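Local coordinates for protein ricin B-related lectin (Polyporus squamosus, PDB 3PHZ) that binds glycans that carry sialic acid attached to galactose, through a ricin-type beta-trefoil lectin domain, and holds calcium ions in its C-terminal part, at residues Y70-G75 with A83-R88; G92-W97 with S110-T115. One frame throughout, in Å; residues are numbered along the deposited sequence.

Interaction 1 (Y70-G75 with A83-R88). With GAL (beta-D-galactopyranose), chain C; SIA (N-acetyl-alpha-neuraminic acid), chain E.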
loop_
_atom_site.group_PDB
_atom_site.type_symbol
_atom_site.label_atom_id
_atom_site.label_comp_id
_atom_site.label_asym_id
_atom_site.label_seq_id
_atom_site.Cartn_x
_atom_site.Cartn_y
_atom_site.Cartn_z
ATOM N N TYR A 70 -27.234 -14.646 1.649
ATOM C CA TYR A 70 -27.627 -14.925 3.006
ATOM C C TYR A 70 -28.271 -16.271 3.139
ATOM O O TYR A 70 -29.080 -16.686 2.304
ATOM C CB TYR A 70 -28.662 -13.856 3.479
ATOM C CG TYR A 70 -28.038 -12.507 3.664
ATOM C CD1 TYR A 70 -27.756 -12.037 4.955
ATOM C CD2 TYR A 70 -27.650 -11.743 2.548
ATOM C CE1 TYR A 70 -27.119 -10.743 5.161
ATOM C CE2 TYR A 70 -27.052 -10.460 2.728
ATOM C CZ TYR A 70 -26.802 -9.990 4.039
ATOM O OH TYR A 70 -26.189 -8.770 4.249
ATOM N N MET A 71 -27.867 -16.970 4.188
ATOM C CA MET A 71 -28.489 -18.205 4.577
ATOM C C MET A 71 -29.999 -17.969 4.793
ATOM O O MET A 71 -30.390 -17.103 5.587
ATOM C CB MET A 71 -27.901 -18.683 5.869
ATOM C CG MET A 71 -28.391 -20.086 6.248
ATOM S SD MET A 71 -27.552 -20.795 7.675
ATOM C CE MET A 71 -25.967 -21.224 7.095
ATOM N N ASP A 72 -30.800 -18.768 4.109
ATOM C CA ASP A 72 -32.225 -18.444 3.893
ATOM C C ASP A 72 -33.026 -19.747 3.852
ATOM O O ASP A 72 -32.603 -20.724 3.198
ATOM C CB ASP A 72 -32.252 -17.668 2.560
ATOM C CG ASP A 72 -33.665 -17.448 2.003
ATOM O OD1 ASP A 72 -34.443 -18.446 1.841
ATOM O OD2 ASP A 72 -33.949 -16.270 1.687
ATOM N N LEU A 73 -34.132 -19.811 4.612
ATOM C CA LEU A 73 -34.995 -20.995 4.580
ATOM C C LEU A 73 -35.952 -20.806 3.414
ATOM O O LEU A 73 -36.830 -19.893 3.432
ATOM C CB LEU A 73 -35.740 -21.098 5.918
ATOM C CG LEU A 73 -36.698 -22.288 6.127
ATOM C CD1 LEU A 73 -35.945 -23.595 6.052
ATOM C CD2 LEU A 73 -37.272 -22.066 7.535
ATOM N N ALA A 74 -35.744 -21.641 2.408
ATOM C CA ALA A 74 -36.314 -21.480 1.067
ATOM C C ALA A 74 -37.849 -21.344 1.108
ATOM O O ALA A 74 -38.569 -22.184 1.672
ATOM C CB ALA A 74 -35.928 -22.605 0.177
ATOM N N GLY A 75 -38.337 -20.260 0.527
ATOM C CA GLY A 75 -39.798 -20.068 0.420
ATOM C C GLY A 75 -40.512 -19.905 1.742
ATOM O O GLY A 75 -41.759 -20.057 1.802
ATOM N N ALA A 83 -35.155 -26.894 1.831
ATOM C CA ALA A 83 -33.769 -26.509 1.564
ATOM C C ALA A 83 -33.330 -25.231 2.285
ATOM O O ALA A 83 -34.119 -24.263 2.422
ATOM C CB ALA A 83 -33.558 -26.355 0.072
ATOM N N ILE A 84 -32.072 -25.238 2.756
ATOM C CA ILE A 84 -31.422 -23.999 3.226
ATOM C C ILE A 84 -30.593 -23.584 2.024
ATOM O O ILE A 84 -29.770 -24.389 1.502
ATOM C CB ILE A 84 -30.463 -24.243 4.455
ATOM C CG1 ILE A 84 -31.121 -24.990 5.625
ATOM C CG2 ILE A 84 -29.826 -22.910 4.921
ATOM C CD1 ILE A 84 -32.316 -24.326 6.154
ATOM N N ILE A 85 -30.755 -22.339 1.598
ATOM C CA ILE A 85 -30.111 -21.804 0.410
ATOM C C ILE A 85 -29.314 -20.501 0.723
ATOM O O ILE A 85 -29.435 -19.955 1.822
ATOM C CB ILE A 85 -31.224 -21.518 -0.702
ATOM C CG1 ILE A 85 -32.219 -20.473 -0.183
ATOM C CG2 ILE A 85 -31.976 -22.835 -1.008
ATOM C CD1 ILE A 85 -33.236 -19.914 -1.221
ATOM N N GLY A 86 -28.546 -20.009 -0.263
ATOM C CA GLY A 86 -27.933 -18.691 -0.194
ATOM C C GLY A 86 -28.808 -17.766 -1.036
ATOM O O GLY A 86 -28.998 -18.005 -2.231
ATOM N N TYR A 87 -29.335 -16.709 -0.435
ATOM C CA TYR A 87 -30.241 -15.819 -1.196
ATOM C C TYR A 87 -29.905 -14.321 -1.008
ATOM O O TYR A 87 -29.366 -13.903 0.028
ATOM C CB TYR A 87 -31.678 -16.132 -0.756
ATOM C CG TYR A 87 -32.791 -15.677 -1.713
ATOM C CD1 TYR A 87 -33.012 -16.345 -2.925
ATOM C CD2 TYR A 87 -33.558 -14.569 -1.424
ATOM C CE1 TYR A 87 -34.023 -15.945 -3.808
ATOM C CE2 TYR A 87 -34.578 -14.138 -2.295
ATOM C CZ TYR A 87 -34.790 -14.822 -3.481
ATOM O OH TYR A 87 -35.826 -14.399 -4.337
ATOM N N ARG A 88 -30.275 -13.485 -1.980
ATOM C CA ARG A 88 -30.006 -12.065 -1.838
ATOM C C ARG A 88 -30.710 -11.509 -0.575
ATOM O O ARG A 88 -31.758 -12.075 -0.151
ATOM C CB ARG A 88 -30.491 -11.361 -3.122
ATOM C CG ARG A 88 -31.951 -11.534 -3.372
ATOM C CD ARG A 88 -32.362 -10.648 -4.535
ATOM N NE ARG A 88 -33.811 -10.545 -4.582
ATOM C CZ ARG A 88 -34.595 -11.391 -5.239
ATOM N NH1 ARG A 88 -34.072 -12.421 -5.925
ATOM N NH2 ARG A 88 -35.905 -11.204 -5.212
HETATM C C1 GAL C . -39.103 -16.632 -1.507
HETATM C C2 GAL C . -38.443 -16.054 -0.251
HETATM C C3 GAL C . -36.898 -15.894 -0.328
HETATM C C4 GAL C . -36.275 -17.197 -0.797
HETATM C C5 GAL C . -36.994 -17.615 -2.078
HETATM C C6 GAL C . -36.544 -18.931 -2.632
HETATM O O2 GAL C . -38.996 -14.804 0.079
HETATM O O3 GAL C . -36.420 -15.511 0.962
HETATM O O4 GAL C . -36.428 -18.241 0.150
HETATM O O5 GAL C . -38.380 -17.792 -1.830
HETATM O O6 GAL C . -37.224 -18.978 -3.888
HETATM C C1 SIA E . -35.464 -19.384 -5.722
HETATM C C2 SIA E . -36.913 -19.880 -5.522
HETATM C C3 SIA E . -37.721 -19.826 -6.838
HETATM C C4 SIA E . -38.019 -21.169 -7.535
HETATM C C5 SIA E . -37.619 -22.477 -6.824
HETATM C C6 SIA E . -36.590 -22.275 -5.675
HETATM C C7 SIA E . -36.379 -23.521 -4.794
HETATM C C8 SIA E . -35.281 -23.297 -3.710
HETATM C C9 SIA E . -34.907 -24.582 -2.967
HETATM C C10 SIA E . -37.681 -24.564 -8.173
HETATM C C11 SIA E . -37.131 -25.385 -9.349
HETATM N N5 SIA E . -37.160 -23.358 -7.904
HETATM O O1A SIA E . -34.519 -20.004 -5.174
HETATM O O1B SIA E . -35.233 -18.361 -6.409
HETATM O O4 SIA E . -39.428 -21.243 -7.800
HETATM O O6 SIA E . -36.954 -21.159 -4.828
HETATM O O7 SIA E . -37.618 -23.833 -4.142
HETATM O O8 SIA E . -34.075 -22.700 -4.235
HETATM O O9 SIA E . -34.235 -25.506 -3.837
HETATM O O10 SIA E . -38.577 -25.020 -7.469
#
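The galactose site of the lectin is built on a beta hairpin in which strand 70-73 runs against strand 83-87, Tyr70 facing Tyr87 and Asp72 facing Ile85 as antiparallel hydrogen-bonded pairs. The short strand axes make an angle of 137°, so the hairpin is strongly twisted. Tyr70 and Tyr87 exchange both of their backbone bonds. In the next pair, Ile85 N reaches Asp72 O almost in a straight line, while the return bond from Asp72 N to Ile85 O is bent and weak. Ala74 N adds a bond to Ala83 O beyond the last bridge.

Asp72, Ile85 and Tyr87 point from the same face of this beta-trefoil hairpin, and sugar rests on them. With CG anti to the backbone N (chi1 169°), the Asp72 side chain runs alongside Tyr87, carboxylate and ring planes 55° apart. Both carboxylate oxygens are used: galactose O4 donates to Asp72 OD1 at 2.6 Å, and O3 donates to OD2 at 2.7 Å. Gly75 N gives its hydrogen to the same O4 at 2.8 Å. OD2 also accepts from Gln95 NE2, and the three bonds to the carboxylate together hold its rotation. Galactose C4 lies 3.6 Å above the plane of the Tyr87 ring, over its centre, with C3 and C5 close by. Arg88 lies on the other side of that ring but displaced toward its hydroxyl end, Tyr87 CZ standing 3.4 Å over the guanidinium plane, offset toward its rim. Ile85 CD1 touches galactose C6, whereas Ala74 CB and Ala83 CB both touch C9 of the sialic acid.

The face bearing Met71, Leu73 and Ile84 is apolar. Met71 CG presses on Ile84 CG2 at 3.4 Å, a tight carbon contact. Leu73 CD1 meets Ile84 CD1 at 3.7 Å, and both side chains also touch Trp97.

Interaction 2 (G92-W97 with S110-T115). With GAL (beta-D-galactopyranose), chain C.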
loop_
_atom_site.group_PDB
_atom_site.type_symbol
_atom_site.label_atom_id
_atom_site.label_comp_id
_atom_site.label_asym_id
_atom_site.label_seq_id
_atom_site.Cartn_x
_atom_site.Cartn_y
_atom_site.Cartn_z
ATOM N N GLY A 92 -36.211 -10.341 5.395
ATOM C CA GLY A 92 -37.243 -11.328 5.833
ATOM C C GLY A 92 -36.830 -12.191 7.019
ATOM O O GLY A 92 -35.632 -12.402 7.263
ATOM N N ASP A 93 -37.799 -12.706 7.775
ATOM C CA ASP A 93 -37.472 -13.415 9.011
ATOM C C ASP A 93 -36.868 -14.807 8.712
ATOM O O ASP A 93 -36.226 -15.413 9.595
ATOM C CB ASP A 93 -38.702 -13.557 9.906
ATOM C CG ASP A 93 -38.916 -12.347 10.786
ATOM O OD1 ASP A 93 -38.043 -11.436 10.837
ATOM O OD2 ASP A 93 -39.982 -12.329 11.440
ATOM N N ASN A 94 -37.064 -15.258 7.467
ATOM C CA ASN A 94 -36.474 -16.522 6.990
ATOM C C ASN A 94 -34.987 -16.349 6.626
ATOM O O ASN A 94 -34.352 -17.323 6.144
ATOM C CB ASN A 94 -37.238 -17.139 5.831
ATOM C CG ASN A 94 -37.161 -16.316 4.546
ATOM O OD1 ASN A 94 -37.264 -15.094 4.584
ATOM N ND2 ASN A 94 -36.978 -16.984 3.412
ATOM N N GLN A 95 -34.433 -15.153 6.886
ATOM C CA GLN A 95 -32.956 -14.927 6.786
ATOM C C GLN A 95 -32.381 -14.562 8.153
ATOM O O GLN A 95 -31.199 -14.171 8.288
ATOM C CB GLN A 95 -32.621 -13.833 5.751
ATOM C CG GLN A 95 -33.044 -14.212 4.361
ATOM C CD GLN A 95 -32.552 -13.285 3.263
ATOM O OE1 GLN A 95 -32.071 -12.182 3.535
ATOM N NE2 GLN A 95 -32.613 -13.767 2.012
ATOM N N LYS A 96 -33.217 -14.703 9.189
ATOM C CA LYS A 96 -32.808 -14.460 10.562
ATOM C C LYS A 96 -32.788 -15.745 11.376
ATOM O O LYS A 96 -33.692 -16.576 11.248
ATOM C CB LYS A 96 -33.736 -13.449 11.242
ATOM C CG LYS A 96 -33.609 -12.073 10.562
ATOM C CD LYS A 96 -34.564 -11.138 11.293
ATOM C CE LYS A 96 -34.524 -9.761 10.679
ATOM N NZ LYS A 96 -35.428 -8.970 11.603
ATOM N N TRP A 97 -31.746 -15.881 12.187
ATOM C CA TRP A 97 -31.438 -17.164 12.843
ATOM C C TRP A 97 -31.143 -16.943 14.315
ATOM O O TRP A 97 -30.324 -16.080 14.697
ATOM C CB TRP A 97 -30.258 -17.865 12.114
ATOM C CG TRP A 97 -30.536 -18.096 10.733
ATOM C CD1 TRP A 97 -30.172 -17.279 9.694
ATOM C CD2 TRP A 97 -31.271 -19.189 10.142
ATOM N NE1 TRP A 97 -30.599 -17.781 8.509
ATOM C CE2 TRP A 97 -31.282 -18.954 8.733
ATOM C CE3 TRP A 97 -31.939 -20.349 10.650
ATOM C CZ2 TRP A 97 -31.920 -19.834 7.808
ATOM C CZ3 TRP A 97 -32.578 -21.231 9.703
ATOM C CH2 TRP A 97 -32.576 -20.957 8.326
ATOM N N SER A 110 -34.613 -21.115 12.783
ATOM C CA SER A 110 -35.249 -20.076 11.983
ATOM C C SER A 110 -36.101 -19.174 12.892
ATOM O O SER A 110 -36.933 -19.655 13.654
ATOM C CB SER A 110 -36.121 -20.651 10.912
ATOM O OG SER A 110 -36.712 -19.578 10.160
ATOM N N LYS A 111 -35.851 -17.860 12.796
ATOM C CA LYS A 111 -36.610 -16.863 13.561
ATOM C C LYS A 111 -38.071 -16.991 13.118
ATOM O O LYS A 111 -38.967 -16.896 13.959
ATOM C CB LYS A 111 -36.079 -15.432 13.298
ATOM C CG LYS A 111 -36.862 -14.299 14.052
ATOM C CD LYS A 111 -36.639 -14.391 15.535
ATOM C CE LYS A 111 -37.425 -13.315 16.342
ATOM N NZ LYS A 111 -36.504 -12.200 16.447
ATOM N N GLU A 112 -38.300 -17.244 11.824
ATOM C CA GLU A 112 -39.660 -17.277 11.289
ATOM C C GLU A 112 -40.442 -18.559 11.659
ATOM O O GLU A 112 -41.540 -18.490 12.252
ATOM C CB GLU A 112 -39.669 -17.098 9.775
ATOM C CG GLU A 112 -41.084 -16.881 9.207
ATOM C CD GLU A 112 -41.101 -16.578 7.717
ATOM O OE1 GLU A 112 -40.032 -16.503 7.086
ATOM O OE2 GLU A 112 -42.203 -16.421 7.142
ATOM N N THR A 113 -39.885 -19.727 11.323
ATOM C CA THR A 113 -40.603 -20.981 11.473
ATOM C C THR A 113 -40.373 -21.749 12.751
ATOM O O THR A 113 -41.155 -22.653 13.048
ATOM C CB THR A 113 -40.245 -21.967 10.330
ATOM O OG1 THR A 113 -38.828 -22.278 10.418
ATOM C CG2 THR A 113 -40.547 -21.353 8.944
ATOM N N GLY A 114 -39.281 -21.456 13.457
ATOM C CA GLY A 114 -38.805 -22.227 14.590
ATOM C C GLY A 114 -38.254 -23.617 14.193
ATOM O O GLY A 114 -38.014 -24.454 15.089
ATOM N N THR A 115 -38.084 -23.855 12.889
ATOM C CA THR A 115 -37.399 -25.105 12.463
ATOM C C THR A 115 -35.873 -24.873 12.476
ATOM O O THR A 115 -35.411 -23.722 12.501
ATOM C CB THR A 115 -37.864 -25.660 11.078
ATOM O OG1 THR A 115 -37.631 -24.728 10.045
ATOM C CG2 THR A 115 -39.357 -26.076 11.099
HETATM C C1 GAL C . -39.103 -16.632 -1.507
HETATM C C2 GAL C . -38.443 -16.054 -0.251
HETATM C C3 GAL C . -36.898 -15.894 -0.328
HETATM C C4 GAL C . -36.275 -17.197 -0.797
HETATM C C5 GAL C . -36.994 -17.615 -2.078
HETATM C C6 GAL C . -36.544 -18.931 -2.632
HETATM O O2 GAL C . -38.996 -14.804 0.079
HETATM O O3 GAL C . -36.420 -15.511 0.962
HETATM O O4 GAL C . -36.428 -18.241 0.150
HETATM O O5 GAL C . -38.380 -17.792 -1.830
HETATM O O6 GAL C . -37.224 -18.978 -3.888
HETATM O O HOH W 1 -34.645 -18.166 9.167
#
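Asp93 opens the contact by setting its CB 3.7 Å from Glu112 CB, at the start of a short 3-10 segment, 93-95, whose last residue begins Gln95-Lys96-Trp97, the QxW motif of the ricin-type beta-trefoil. Next comes Asn94, with CG between its backbone N and carbonyl carbon (chi1 67°). Its side chain and that of Glu112 run side by side, amide and carboxylate planes 82° apart, and Glu112 OE1 comes within 3.1 Å of Asn94 CB. The polar ends have other partners: Asn94 ND2 donates to galactose O3 at 2.9 Å and also to Leu73 O, while Glu112 OE1 is hydrogen-bonded to ND1 of His76, itself a galactose-binding residue, placing Glu112 in the second shell of the sugar site. Lys96 supplies the direct backbone bond, its O accepting from Lys111 N at 3.0 Å, and its CB packs against Lys111 CB; the ammonium group of Lys111 reaches away to Glu56. Trp97 pairs with Ser110 as an antiparallel non-hydrogen-bonded pair, its CZ3 3.8 Å from Ser110 CB, and NE1 is hydrogen-bonded to Met71 O. Over the centre of the Trp97 ring sits a water that donates to Lys96 O and is hydrogen-bonded to Ser110 OG at 2.7 Å.

From the N terminus, interaction 1 comes first: strand 70-73 turns back through the loop that includes His76 and closes the hairpin with 83-88. Only then does interaction 2 open, at 92-97, closing with 110-115 at the far end of the hairpin formed by strands 97-101 and 106-110. The two loops therefore follow in series, neither nested nor crossed. Their centres lie 10 Å apart and they touch directly. Gln95 NE2 reaches Arg88 O at 2.9 Å, and Thr113 OG1 packs against Leu73 CD2 at 3.3 Å. The galactose, which both interactions contact, bridges the hairpin of strands 70-73 and 82-87 and the turn before strand 97-101.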